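Local coordinates for extracellular solute-binding protein family 5 (Brucella melitensis, PDB 4ONY), which probably captures peptides or related solutes in the periplasm and delivers them to an ABC transporter for uptake, at residues V364-A368 with M388-H393; P60-M66 with K146-Y151; F436-T440 with Y482-L486. All coordinates share one frame; numbering follows the deposited sequence. Where two conformers were deposited one is given.

Interaction 1 (V364-A368 with M388-H393)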
ATOM      1  N   VAL A 364       3.957  14.899  11.808  1.00 11.98           N
ATOM      2  CA  VAL A 364       3.073  16.046  12.092  1.00 12.01           C
ATOM      3  C   VAL A 364       2.614  16.065  13.560  1.00 12.13           C
ATOM      4  O   VAL A 364       2.210  15.059  14.103  1.00 11.07           O
ATOM      5  CB  VAL A 364       1.881  16.022  11.118  1.00 12.22           C
ATOM      6  CG1 VAL A 364       0.866  17.114  11.443  1.00 12.52           C
ATOM      7  CG2 VAL A 364       2.406  16.186   9.704  1.00 12.07           C
ATOM      8  N   GLY A 365       2.732  17.234  14.211  1.00 12.59           N
ATOM      9  CA  GLY A 365       2.319  17.391  15.600  1.00 13.09           C
ATOM     10  C   GLY A 365       3.293  16.744  16.587  1.00 13.78           C
ATOM     11  O   GLY A 365       2.976  16.534  17.753  1.00 14.16           O
ATOM     12  N   ARG A 366       4.471  16.387  16.108  1.00 14.08           N
ATOM     13  CA  ARG A 366       5.540  15.825  16.964  1.00 14.46           C
ATOM     14  C   ARG A 366       6.795  16.683  16.845  1.00 14.62           C
ATOM     15  O   ARG A 366       7.331  16.854  15.730  1.00 14.50           O
ATOM     16  CB  ARG A 366       5.858  14.417  16.500  1.00 15.07           C
ATOM     17  CG  ARG A 366       4.656  13.495  16.487  1.00 15.52           C
ATOM     18  CD  ARG A 366       5.035  12.127  16.023  1.00 16.02           C
ATOM     19  NE  ARG A 366       3.852  11.291  16.014  1.00 17.08           N
ATOM     20  CZ  ARG A 366       3.382  10.656  17.070  1.00 18.92           C
ATOM     21  NH1 ARG A 366       4.062  10.658  18.234  1.00 20.94           N
ATOM     22  NH2 ARG A 366       2.271   9.959  16.958  1.00 19.44           N
ATOM     23  N   PRO A 367       7.292  17.218  17.964  1.00 14.81           N
ATOM     24  CA  PRO A 367       8.633  17.807  17.869  1.00 14.97           C
ATOM     25  C   PRO A 367       9.712  16.780  17.460  1.00 15.08           C
ATOM     26  O   PRO A 367       9.615  15.597  17.779  1.00 15.75           O
ATOM     27  CB  PRO A 367       8.891  18.328  19.282  1.00 15.43           C
ATOM     28  CG  PRO A 367       8.087  17.428  20.163  1.00 16.06           C
ATOM     29  CD  PRO A 367       6.875  16.999  19.367  1.00 15.42           C
ATOM     30  N   ALA A 368      10.677  17.226  16.669  1.00 14.52           N
ATOM     31  CA  ALA A 368      11.767  16.371  16.220  1.00 14.10           C
ATOM     32  C   ALA A 368      12.513  15.788  17.467  1.00 14.38           C
ATOM     33  O   ALA A 368      12.851  16.551  18.372  1.00 14.66           O
ATOM     34  CB  ALA A 368      12.714  17.170  15.354  1.00 13.55           C
ATOM     35  N   MET A 388       9.729  21.354  12.102  1.00 14.88           N
ATOM     36  CA  MET A 388      10.678  20.746  13.013  1.00 15.94           C
ATOM     37  C   MET A 388      10.107  20.672  14.428  1.00 16.47           C
ATOM     38  O   MET A 388      10.333  19.662  15.127  1.00 15.45           O
ATOM     39  CB  MET A 388      11.978  21.533  13.031  1.00 17.75           C
ATOM     40  CG  MET A 388      13.101  20.954  13.892  1.00 18.58           C
ATOM     41  SD  MET A 388      13.907  19.617  13.014  1.00 18.72           S
ATOM     42  CE  MET A 388      15.006  20.599  11.981  1.00 20.01           C
ATOM     43  N   ASN A 389       9.359  21.698  14.843  1.00 16.44           N
ATOM     44  CA  ASN A 389       8.800  21.746  16.209  0.50 17.18           C
ATOM     45  C   ASN A 389       7.423  21.098  16.340  1.00 16.86           C
ATOM     46  O   ASN A 389       6.894  21.012  17.430  1.00 17.02           O
ATOM     47  CB  ASN A 389       8.827  23.168  16.850  0.50 17.94           C
ATOM     48  CG  ASN A 389       7.917  24.194  16.159  0.50 17.96           C
ATOM     49  OD1 ASN A 389       6.928  23.854  15.539  0.50 17.89           O
ATOM     50  ND2 ASN A 389       8.238  25.473  16.333  0.50 18.49           N
ATOM     51  N   GLY A 390       6.868  20.606  15.243  1.00 15.90           N
ATOM     52  CA  GLY A 390       5.567  19.927  15.294  1.00 15.70           C
ATOM     53  C   GLY A 390       4.369  20.870  15.471  1.00 15.95           C
ATOM     54  O   GLY A 390       3.316  20.461  16.000  1.00 15.51           O
ATOM     55  N   THR A 391       4.512  22.118  15.037  1.00 15.18           N
ATOM     56  CA  THR A 391       3.394  23.065  15.070  1.00 16.12           C
ATOM     57  C   THR A 391       2.800  23.335  13.695  1.00 16.11           C
ATOM     58  O   THR A 391       1.801  24.016  13.583  1.00 17.13           O
ATOM     59  CB  THR A 391       3.830  24.426  15.691  1.00 16.65           C
ATOM     60  OG1 THR A 391       4.875  24.987  14.895  1.00 15.56           O
ATOM     61  CG2 THR A 391       4.301  24.224  17.149  1.00 17.39           C
ATOM     62  N   TRP A 392       3.411  22.808  12.641  1.00 16.45           N
ATOM     63  CA  TRP A 392       2.895  22.979  11.284  1.00 15.95           C
ATOM     64  C   TRP A 392       1.647  22.123  10.998  1.00 15.75           C
ATOM     65  O   TRP A 392       1.622  20.927  11.284  1.00 15.21           O
ATOM     66  CB  TRP A 392       3.982  22.623  10.241  1.00 16.40           C
ATOM     67  CG  TRP A 392       3.419  22.703   8.860  1.00 17.06           C
ATOM     68  CD1 TRP A 392       3.242  23.841   8.100  1.00 16.99           C
ATOM     69  CD2 TRP A 392       2.876  21.623   8.108  1.00 16.88           C
ATOM     70  NE1 TRP A 392       2.604  23.515   6.935  1.00 17.85           N
ATOM     71  CE2 TRP A 392       2.392  22.157   6.904  1.00 17.94           C
ATOM     72  CE3 TRP A 392       2.738  20.258   8.341  1.00 18.14           C
ATOM     73  CZ2 TRP A 392       1.802  21.361   5.919  1.00 18.79           C
ATOM     74  CZ3 TRP A 392       2.134  19.454   7.368  1.00 18.26           C
ATOM     75  CH2 TRP A 392       1.679  20.002   6.170  1.00 18.90           C
ATOM     76  N   HIS A 393       0.650  22.749  10.390  1.00 15.05           N
ATOM     77  CA  HIS A 393      -0.460  22.078   9.738  1.00 15.60           C
ATOM     78  C   HIS A 393      -0.873  22.911   8.525  1.00 15.84           C
ATOM     79  O   HIS A 393      -0.696  24.138   8.505  1.00 15.73           O
ATOM     80  CB  HIS A 393      -1.672  21.913  10.678  1.00 15.73           C
ATOM     81  CG  HIS A 393      -1.289  21.335  12.001  1.00 16.69           C
ATOM     82  ND1 HIS A 393      -1.149  19.978  12.205  1.00 16.42           N
ATOM     83  CD2 HIS A 393      -0.898  21.933  13.152  1.00 16.78           C
ATOM     84  CE1 HIS A 393      -0.741  19.766  13.443  1.00 17.16           C
ATOM     85  NE2 HIS A 393      -0.563  20.940  14.030  1.00 16.90           N
TER
HETATM   86  O   HOH W   1       3.702  19.614  12.623  1.00 13.65           O
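Ala-368 N donates to Met-388 O over 2.9 Å, the one direct hydrogen bond between 364-368 and 388-393, and it reaches the carbonyl almost end-on, with a C=O...N angle of 176°. Met-388 lies late in the short helix 385-389, so the loop takes up a carbonyl there. A second polar link runs through water 1, which accepts from Gly-365 N and donates to Trp-392 O at 2.8 Å. Between these two links the backbones come close at paired glycines, the CA atoms of Gly-365 and Gly-390 being 4.1 Å apart: Gly-390, which leaves the helix with positive phi (75°), turns its carbonyl to Gly-365 CA in a CA-H...O contact of 3.3 Å.

Apolar contacts lie at both ends. The methyl of Ala-368 points toward Met-388 and meets its SD at 3.6 Å; the methionine's bend at chi2 puts the sulfur there. At the other end the two branches of Val-364 divide the work. CG1, anti to the backbone N (chi1 175°), lies obliquely against the His-393 ring, 3.6 Å from ND1, while CG2 comes to the edge of the Trp-392 indole, 4.0 Å from CZ3. His-393 ND1 has its hydrogen bond with Gln-353, and Ile-552 of helix 537-553 touches both Val-364 and Trp-392. A surface loop is thus joined to the turn that follows helix 385-389; with no charged pair across it, the join rests on backbone polarity, one bridging water and apolar packing at each end.

Interaction 2 (P60-M66 with K146-Y151)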
ATOM      1  N   PRO A  60      -0.088 -16.944 -11.147  1.00 15.63           N
ATOM      2  CA  PRO A  60       0.247 -15.586 -10.762  1.00 15.44           C
ATOM      3  C   PRO A  60       1.731 -15.288 -10.868  1.00 15.82           C
ATOM      4  O   PRO A  60       2.129 -14.180 -10.522  1.00 15.56           O
ATOM      5  CB  PRO A  60      -0.198 -15.510  -9.283  1.00 15.76           C
ATOM      6  CG  PRO A  60      -0.194 -16.874  -8.805  1.00 16.09           C
ATOM      7  CD  PRO A  60      -0.437 -17.792  -9.993  1.00 15.99           C
ATOM      8  N   PHE A  61       2.557 -16.212 -11.354  1.00 15.94           N
ATOM      9  CA  PHE A  61       4.005 -16.035 -11.264  1.00 16.31           C
ATOM     10  C   PHE A  61       4.743 -15.799 -12.583  1.00 16.45           C
ATOM     11  O   PHE A  61       5.983 -15.760 -12.596  1.00 17.04           O
ATOM     12  CB  PHE A  61       4.597 -17.271 -10.574  1.00 16.88           C
ATOM     13  CG  PHE A  61       3.916 -17.608  -9.276  1.00 16.38           C
ATOM     14  CD1 PHE A  61       3.960 -16.718  -8.208  1.00 16.18           C
ATOM     15  CD2 PHE A  61       3.240 -18.815  -9.125  1.00 16.59           C
ATOM     16  CE1 PHE A  61       3.347 -17.045  -6.992  1.00 16.09           C
ATOM     17  CE2 PHE A  61       2.600 -19.133  -7.936  1.00 16.40           C
ATOM     18  CZ  PHE A  61       2.647 -18.245  -6.872  1.00 15.83           C
ATOM     19  N   VAL A  62       3.996 -15.610 -13.679  1.00 16.37           N
ATOM     20  CA  VAL A  62       4.567 -15.563 -15.048  1.00 16.37           C
ATOM     21  C   VAL A  62       4.023 -14.393 -15.842  1.00 16.60           C
ATOM     22  O   VAL A  62       2.961 -13.836 -15.497  1.00 16.48           O
ATOM     23  CB  VAL A  62       4.272 -16.892 -15.816  1.00 16.51           C
ATOM     24  CG1 VAL A  62       4.812 -18.092 -15.046  1.00 16.28           C
ATOM     25  CG2 VAL A  62       2.780 -17.071 -16.044  1.00 16.39           C
ATOM     26  N   LEU A  63       4.734 -14.017 -16.911  1.00 17.50           N
ATOM     27  CA  LEU A  63       4.333 -12.859 -17.717  1.00 18.33           C
ATOM     28  C   LEU A  63       2.989 -13.055 -18.375  1.00 18.06           C
ATOM     29  O   LEU A  63       2.163 -12.176 -18.306  1.00 16.76           O
ATOM     30  CB  LEU A  63       5.371 -12.527 -18.803  1.00 19.90           C
ATOM     31  CG  LEU A  63       6.608 -11.770 -18.285  1.00 20.85           C
ATOM     32  CD1 LEU A  63       7.667 -11.747 -19.395  1.00 23.24           C
ATOM     33  CD2 LEU A  63       6.265 -10.362 -17.841  1.00 19.95           C
ATOM     34  N   LYS A  64       2.755 -14.219 -18.986  1.00 18.05           N
ATOM     35  CA  LYS A  64       1.519 -14.416 -19.752  1.00 18.63           C
ATOM     36  C   LYS A  64       0.282 -14.313 -18.857  1.00 18.40           C
ATOM     37  O   LYS A  64       0.207 -15.013 -17.839  1.00 18.71           O
ATOM     38  CB  LYS A  64       1.524 -15.778 -20.500  1.00 18.99           C
ATOM     39  CG  LYS A  64       0.291 -16.055 -21.364  1.00 19.64           C
ATOM     40  CD  LYS A  64       0.162 -14.999 -22.422  1.00 20.38           C
ATOM     41  CE  LYS A  64      -1.010 -15.142 -23.379  1.00 21.65           C
ATOM     42  NZ  LYS A  64      -1.314 -16.552 -23.719  1.00 23.25           N
ATOM     43  N   SER A  65      -0.677 -13.465 -19.250  1.00 17.93           N
ATOM     44  CA  SER A  65      -1.915 -13.242 -18.527  1.00 18.83           C
ATOM     45  C   SER A  65      -1.709 -12.653 -17.123  1.00 18.63           C
ATOM     46  O   SER A  65      -2.589 -12.763 -16.251  1.00 18.53           O
ATOM     47  CB  SER A  65      -2.774 -14.525 -18.416  1.00 18.95           C
ATOM     48  OG  SER A  65      -3.140 -14.960 -19.694  1.00 20.60           O
ATOM     49  N   MET A  66      -0.597 -11.984 -16.909  1.00 19.14           N
ATOM     50  CA  MET A  66      -0.321 -11.472 -15.576  1.00 19.49           C
ATOM     51  C   MET A  66      -1.351 -10.428 -15.124  1.00 19.74           C
ATOM     52  O   MET A  66      -1.480 -10.204 -13.918  1.00 18.39           O
ATOM     53  CB  MET A  66       1.078 -10.900 -15.471  1.00 20.06           C
ATOM     54  CG  MET A  66       1.354  -9.684 -16.331  1.00 21.36           C
ATOM     55  SD  MET A  66       3.027  -9.022 -16.082  1.00 23.74           S
ATOM     56  CE  MET A  66       2.764  -8.029 -14.607  1.00 24.02           C
ATOM     57  N   LYS A 146      11.690 -18.924 -15.597  1.00 20.82           N
ATOM     58  CA  LYS A 146      10.414 -18.721 -16.293  1.00 20.12           C
ATOM     59  C   LYS A 146       9.435 -17.773 -15.635  1.00 19.26           C
ATOM     60  O   LYS A 146       8.416 -17.440 -16.226  1.00 19.40           O
ATOM     61  CB  LYS A 146       9.716 -20.076 -16.457  1.00 21.07           C
ATOM     62  CG  LYS A 146      10.571 -21.173 -17.059  1.00 21.67           C
ATOM     63  CD  LYS A 146       9.717 -22.344 -17.532  1.00 22.87           C
ATOM     64  CE  LYS A 146       9.114 -22.014 -18.883  1.00 23.32           C
ATOM     65  NZ  LYS A 146       8.377 -23.178 -19.430  1.00 24.22           N
ATOM     66  N   GLY A 147       9.737 -17.297 -14.430  1.00 18.35           N
ATOM     67  CA  GLY A 147       8.891 -16.354 -13.771  1.00 17.73           C
ATOM     68  C   GLY A 147       8.997 -14.926 -14.279  1.00 17.93           C
ATOM     69  O   GLY A 147       9.983 -14.540 -14.902  1.00 18.53           O
ATOM     70  N   ARG A 148       7.978 -14.124 -13.949  1.00 17.40           N
ATOM     71  CA  ARG A 148       8.023 -12.696 -14.182  1.00 17.55           C
ATOM     72  C   ARG A 148       8.694 -11.983 -13.016  1.00 17.30           C
ATOM     73  O   ARG A 148       8.729 -12.510 -11.890  1.00 18.40           O
ATOM     74  CB  ARG A 148       6.595 -12.139 -14.387  1.00 17.51           C
ATOM     75  CG  ARG A 148       5.714 -12.127 -13.143  1.00 17.23           C
ATOM     76  CD  ARG A 148       4.415 -11.442 -13.458  1.00 17.24           C
ATOM     77  NE  ARG A 148       3.386 -11.494 -12.413  1.00 17.18           N
ATOM     78  CZ  ARG A 148       3.333 -10.709 -11.334  1.00 16.98           C
ATOM     79  NH1 ARG A 148       4.309  -9.881 -11.042  1.00 16.80           N
ATOM     80  NH2 ARG A 148       2.287 -10.774 -10.530  1.00 17.00           N
ATOM     81  N   PRO A 149       9.202 -10.770 -13.246  1.00 17.83           N
ATOM     82  CA  PRO A 149       9.558  -9.900 -12.121  1.00 17.94           C
ATOM     83  C   PRO A 149       8.382  -9.769 -11.156  1.00 17.74           C
ATOM     84  O   PRO A 149       7.264  -9.629 -11.602  1.00 16.52           O
ATOM     85  CB  PRO A 149       9.850  -8.523 -12.799  1.00 17.74           C
ATOM     86  CG  PRO A 149      10.282  -8.900 -14.193  1.00 18.38           C
ATOM     87  CD  PRO A 149       9.395 -10.079 -14.547  1.00 18.25           C
ATOM     88  N   PRO A 150       8.642  -9.762  -9.835  1.00 18.29           N
ATOM     89  CA  PRO A 150       9.945  -9.796  -9.206  1.00 18.35           C
ATOM     90  C   PRO A 150      10.418 -11.204  -8.927  1.00 18.06           C
ATOM     91  O   PRO A 150      11.556 -11.388  -8.478  1.00 18.17           O
ATOM     92  CB  PRO A 150       9.696  -9.070  -7.866  1.00 19.07           C
ATOM     93  CG  PRO A 150       8.247  -9.350  -7.546  1.00 18.89           C
ATOM     94  CD  PRO A 150       7.557  -9.476  -8.879  1.00 18.28           C
ATOM     95  N   TYR A 151       9.564 -12.190  -9.180  1.00 17.07           N
ATOM     96  CA  TYR A 151       9.839 -13.542  -8.784  1.00 17.87           C
ATOM     97  C   TYR A 151      11.106 -14.109  -9.448  1.00 18.10           C
ATOM     98  O   TYR A 151      11.763 -14.992  -8.869  1.00 18.41           O
ATOM     99  CB  TYR A 151       8.623 -14.482  -9.054  1.00 17.98           C
ATOM    100  CG  TYR A 151       7.378 -13.935  -8.493  1.00 17.49           C
ATOM    101  CD1 TYR A 151       7.248 -13.731  -7.118  1.00 18.33           C
ATOM    102  CD2 TYR A 151       6.334 -13.558  -9.309  1.00 17.28           C
ATOM    103  CE1 TYR A 151       6.113 -13.124  -6.590  1.00 17.84           C
ATOM    104  CE2 TYR A 151       5.196 -13.010  -8.795  1.00 16.91           C
ATOM    105  CZ  TYR A 151       5.091 -12.774  -7.443  1.00 17.79           C
ATOM    106  OH  TYR A 151       3.929 -12.229  -6.917  1.00 18.78           O
TER
HETATM  107  O   HOH W   2       1.828 -12.805  -8.199  1.00 17.76           O
HETATM  108  O   HOH W   3       7.463 -15.204 -17.504  1.00 15.88           O
HETATM  109  O   HOH W   4      -0.214 -11.908 -12.117  1.00 13.85           O
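The carbonyl oxygen of Pro-60 is approached from several sides: water 2 donates to Pro-60 O at 2.7 Å and is also hydrogen-bonded to Tyr-151 OH, while Arg-148 NH2 stands 3.4 Å from the same Pro-60 O. One residue on, Phe-61 O accepts from Arg-148 N over 2.9 Å, the direct hydrogen bond between the segments, with the donor tilted 27° from the carbonyl plane.

The Arg-148 side chain reaches over the 60-66 backbone, crossing the Leu-63 and Met-66 side chains at a slant. With CG set between its backbone N and carbonyl carbon (chi1 70°), the chain then runs extended to NE, passing Phe-61 O and Val-62 O on the way; CD is 3.5 Å from Val-62 O. The guanidinium is sandwiched: Met-66 CE lies over one face, toward the rim, and Tyr-151 CE2 over the centre of the other. Its NH1 donates to Pro-149 O at 3.0 Å, and NH2 reaches Met-66 O through water 4, so both terminal nitrogens have partners that limit rotation of the group.

Met-66 ends a type II beta turn that starts at Leu-63, and its CB points toward the arginine. In this family 5 solute-binding protein the contact is loop-to-loop packing between segments 80 residues apart, joining the loop after strand 46-52 to the segment leaving helix 133-146, where Gly-147 breaks the helical conformation.

Phe-61 and Tyr-151 make a T-shaped pair, planes at 85° and centroids 5.4 Å apart, with the edge of Phe-61 turned to the tyrosine face and CD1 leading. Pro-150 CD covers the opposite face of Tyr-151, and Pro-60 CG sits over the centre of the Phe-61 ring. Tyr-74 and Tyr-84 add further edge-to-face partners to Phe-61. Water 3 links Leu-63 N to Lys-146 O.

Interaction 3 (F436-T440 with Y482-L486)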
ATOM      1  N   PHE A 436      -0.284  28.736 -15.106  1.00 13.18           N
ATOM      2  CA  PHE A 436       0.179  27.398 -15.274  1.00 13.51           C
ATOM      3  C   PHE A 436      -0.962  26.459 -15.592  1.00 13.68           C
ATOM      4  O   PHE A 436      -2.139  26.855 -15.543  1.00 13.04           O
ATOM      5  CB  PHE A 436       0.961  26.903 -14.055  1.00 13.59           C
ATOM      6  CG  PHE A 436       0.167  26.778 -12.785  1.00 13.47           C
ATOM      7  CD1 PHE A 436      -0.402  25.556 -12.427  1.00 13.50           C
ATOM      8  CD2 PHE A 436       0.115  27.826 -11.871  1.00 13.77           C
ATOM      9  CE1 PHE A 436      -1.065  25.413 -11.228  1.00 13.47           C
ATOM     10  CE2 PHE A 436      -0.523  27.685 -10.655  1.00 13.39           C
ATOM     11  CZ  PHE A 436      -1.132  26.477 -10.342  1.00 13.56           C
ATOM     12  N   GLU A 437      -0.610  25.245 -15.979  1.00 13.47           N
ATOM     13  CA  GLU A 437      -1.584  24.226 -16.357  1.00 14.00           C
ATOM     14  C   GLU A 437      -1.668  23.088 -15.332  1.00 13.95           C
ATOM     15  O   GLU A 437      -0.637  22.546 -14.892  1.00 14.56           O
ATOM     16  CB  GLU A 437      -1.183  23.617 -17.716  1.00 15.03           C
ATOM     17  CG  GLU A 437      -2.072  22.496 -18.224  1.00 15.09           C
ATOM     18  CD  GLU A 437      -1.483  21.863 -19.445  1.00 16.10           C
ATOM     19  OE1 GLU A 437      -0.669  20.945 -19.340  1.00 16.81           O
ATOM     20  OE2 GLU A 437      -1.865  22.252 -20.556  1.00 17.98           O
ATOM     21  N   ILE A 438      -2.876  22.675 -14.997  1.00 13.46           N
ATOM     22  CA  ILE A 438      -3.077  21.417 -14.270  1.00 13.72           C
ATOM     23  C   ILE A 438      -3.566  20.342 -15.258  1.00 14.24           C
ATOM     24  O   ILE A 438      -4.672  20.481 -15.838  1.00 14.93           O
ATOM     25  CB  ILE A 438      -4.083  21.556 -13.125  1.00 13.09           C
ATOM     26  CG1 ILE A 438      -3.633  22.656 -12.144  1.00 12.83           C
ATOM     27  CG2 ILE A 438      -4.208  20.234 -12.381  1.00 13.01           C
ATOM     28  CD1 ILE A 438      -4.627  22.941 -11.036  1.00 13.21           C
ATOM     29  N   MET A 439      -2.752  19.308 -15.476  1.00 14.87           N
ATOM     30  CA  MET A 439      -3.127  18.205 -16.347  1.00 15.83           C
ATOM     31  C   MET A 439      -3.910  17.195 -15.496  1.00 16.48           C
ATOM     32  O   MET A 439      -3.386  16.647 -14.475  1.00 15.85           O
ATOM     33  CB  MET A 439      -1.910  17.542 -16.975  1.00 17.23           C
ATOM     34  CG  MET A 439      -2.252  16.432 -17.987  1.00 18.00           C
ATOM     35  SD  MET A 439      -0.838  15.718 -18.903  1.00 21.98           S
ATOM     36  CE  MET A 439       0.098  14.927 -17.521  1.00 20.00           C
ATOM     37  N   THR A 440      -5.142  16.932 -15.915  1.00 16.99           N
ATOM     38  CA  THR A 440      -6.042  16.029 -15.178  1.00 17.83           C
ATOM     39  C   THR A 440      -6.432  14.803 -15.989  1.00 19.23           C
ATOM     40  O   THR A 440      -6.456  14.855 -17.223  1.00 18.28           O
ATOM     41  CB  THR A 440      -7.325  16.742 -14.817  1.00 18.28           C
ATOM     42  OG1 THR A 440      -7.869  17.355 -15.977  1.00 17.83           O
ATOM     43  CG2 THR A 440      -7.055  17.781 -13.801  1.00 17.96           C
ATOM     44  N   TYR A 482       4.589  18.503 -17.802  1.00 14.05           N
ATOM     45  CA  TYR A 482       3.451  19.113 -17.128  1.00 14.13           C
ATOM     46  C   TYR A 482       3.961  20.177 -16.118  1.00 13.35           C
ATOM     47  O   TYR A 482       5.120  20.126 -15.694  1.00 12.88           O
ATOM     48  CB  TYR A 482       2.595  18.058 -16.390  1.00 14.31           C
ATOM     49  CG  TYR A 482       3.424  17.178 -15.476  1.00 14.42           C
ATOM     50  CD1 TYR A 482       3.759  17.588 -14.194  1.00 14.23           C
ATOM     51  CD2 TYR A 482       3.887  15.937 -15.914  1.00 14.51           C
ATOM     52  CE1 TYR A 482       4.545  16.792 -13.366  1.00 14.47           C
ATOM     53  CE2 TYR A 482       4.670  15.147 -15.101  1.00 14.41           C
ATOM     54  CZ  TYR A 482       5.001  15.582 -13.821  1.00 13.93           C
ATOM     55  OH  TYR A 482       5.805  14.800 -13.052  1.00 13.69           O
ATOM     56  N   ASP A 483       3.084  21.104 -15.750  1.00 12.83           N
ATOM     57  CA  ASP A 483       3.320  22.040 -14.670  1.00 12.54           C
ATOM     58  C   ASP A 483       2.896  21.381 -13.359  1.00 12.86           C
ATOM     59  O   ASP A 483       3.681  21.296 -12.410  1.00 12.47           O
ATOM     60  CB  ASP A 483       2.519  23.342 -14.869  1.00 12.52           C
ATOM     61  CG  ASP A 483       2.983  24.140 -16.068  1.00 12.77           C
ATOM     62  OD1 ASP A 483       4.177  24.012 -16.439  1.00 12.27           O
ATOM     63  OD2 ASP A 483       2.157  24.880 -16.634  1.00 12.60           O
ATOM     64  N   MET A 484       1.651  20.927 -13.320  1.00 12.86           N
ATOM     65  CA  MET A 484       1.054  20.357 -12.113  1.00 12.97           C
ATOM     66  C   MET A 484       0.131  19.208 -12.517  1.00 13.59           C
ATOM     67  O   MET A 484      -0.521  19.277 -13.623  1.00 13.30           O
ATOM     68  CB  MET A 484       0.262  21.440 -11.372  1.00 13.40           C
ATOM     69  CG  MET A 484      -0.447  20.942 -10.117  1.00 13.88           C
ATOM     70  SD  MET A 484      -1.276  22.229  -9.154  1.00 13.96           S
ATOM     71  CE  MET A 484       0.119  23.039  -8.386  1.00 14.09           C
ATOM     72  N   ILE A 485       0.088  18.167 -11.679  1.00 12.94           N
ATOM     73  CA  ILE A 485      -0.838  17.041 -11.819  1.00 13.47           C
ATOM     74  C   ILE A 485      -1.385  16.695 -10.441  1.00 14.14           C
ATOM     75  O   ILE A 485      -0.919  17.239  -9.438  1.00 15.13           O
ATOM     76  CB  ILE A 485      -0.120  15.741 -12.360  1.00 13.53           C
ATOM     77  CG1 ILE A 485       1.095  15.379 -11.496  1.00 13.17           C
ATOM     78  CG2 ILE A 485       0.318  15.920 -13.828  1.00 13.87           C
ATOM     79  CD1 ILE A 485       1.841  14.106 -11.892  1.00 14.05           C
ATOM     80  N   LEU A 486      -2.312  15.740 -10.389  1.00 14.56           N
ATOM     81  CA  LEU A 486      -2.647  15.055  -9.148  0.50 15.10           C
ATOM     82  C   LEU A 486      -1.779  13.785  -9.076  1.00 15.32           C
ATOM     83  O   LEU A 486      -1.637  13.055 -10.075  1.00 15.82           O
ATOM     84  CB  LEU A 486      -4.140  14.705  -9.084  0.50 15.69           C
ATOM     85  CG  LEU A 486      -5.175  15.820  -8.860  0.50 15.90           C
ATOM     86  CD1 LEU A 486      -5.626  16.397 -10.180  0.50 16.43           C
ATOM     87  CD2 LEU A 486      -6.402  15.279  -8.178  0.50 16.28           C
TER
HETATM   88  O   HOH W   5       0.397  20.560 -16.774  1.00 15.91           O
HETATM   89  O   HOH W   6      -3.493  14.593 -12.745  1.00 13.18           O
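Ile-438 and Met-484 lie side by side and point the same way from neighbouring parallel strands, 435-440 and 484-489, of a six-stranded mixed sheet; the short segments run 27° apart. The topology is alpha/beta: strand 435-440 lies between 484-489 and 462-467, parallel to both, with helix 443-458 linking it to 462-467 and helix 470-478 leading on to 484-489. Extended through chi1 (178°) and chi2, the Met-484 chain carries SD to 3.8 Å from Ile-438 CG1; the bend at chi3 then turns CE toward Phe-436 CE1 and CZ. The same sulfur approaches the Phe-436 ring obliquely in a Met-aromatic contact, 5.1 Å from the centroid.

On the other face Met-439 and Ile-485 run alongside each other. The methionine bends at chi3 so that CE meets Ile-485 CG2 at 3.8 Å and crosses Tyr-482 at about a right angle near its CB. Ile-485 CG2 in turn rests over one face of the Tyr-482 ring, toward the rim.

The backbone bond Met-439 N to Met-484 O is 2.9 Å long; Met-484 N to Glu-437 O is weak. Water 6 joins Met-439 O to Leu-486 N. Glu-437 OE1 turns to Arg-476 and Asp-483 OD1 to Arg-319, each in a salt bridge, which probably offsets the proximity of the two acids. Asp-483 OD2 takes the Glu-437 N-H on its anti lone pair, at 2.9 Å.

Along the chain the contacts come in series: interaction 2 closes before interaction 1 opens, and interaction 3 follows. Interactions 1 and 2 lie on opposite sides of the chain's centre, their own centres 44 Å apart. Interaction 3 is 29 Å from interaction 1 and 35 Å from interaction 2, centre to centre, and none touches another. Interaction 3 is buried within the six-stranded mixed sheet, whereas interaction 1 is a surface contact, its first segment following strand 350-351 at an edge of that same sheet. Interaction 2 instead joins loops after strand 46-52 and helix 133-146, so each is a local contact in a separate part of this solute-binding protein.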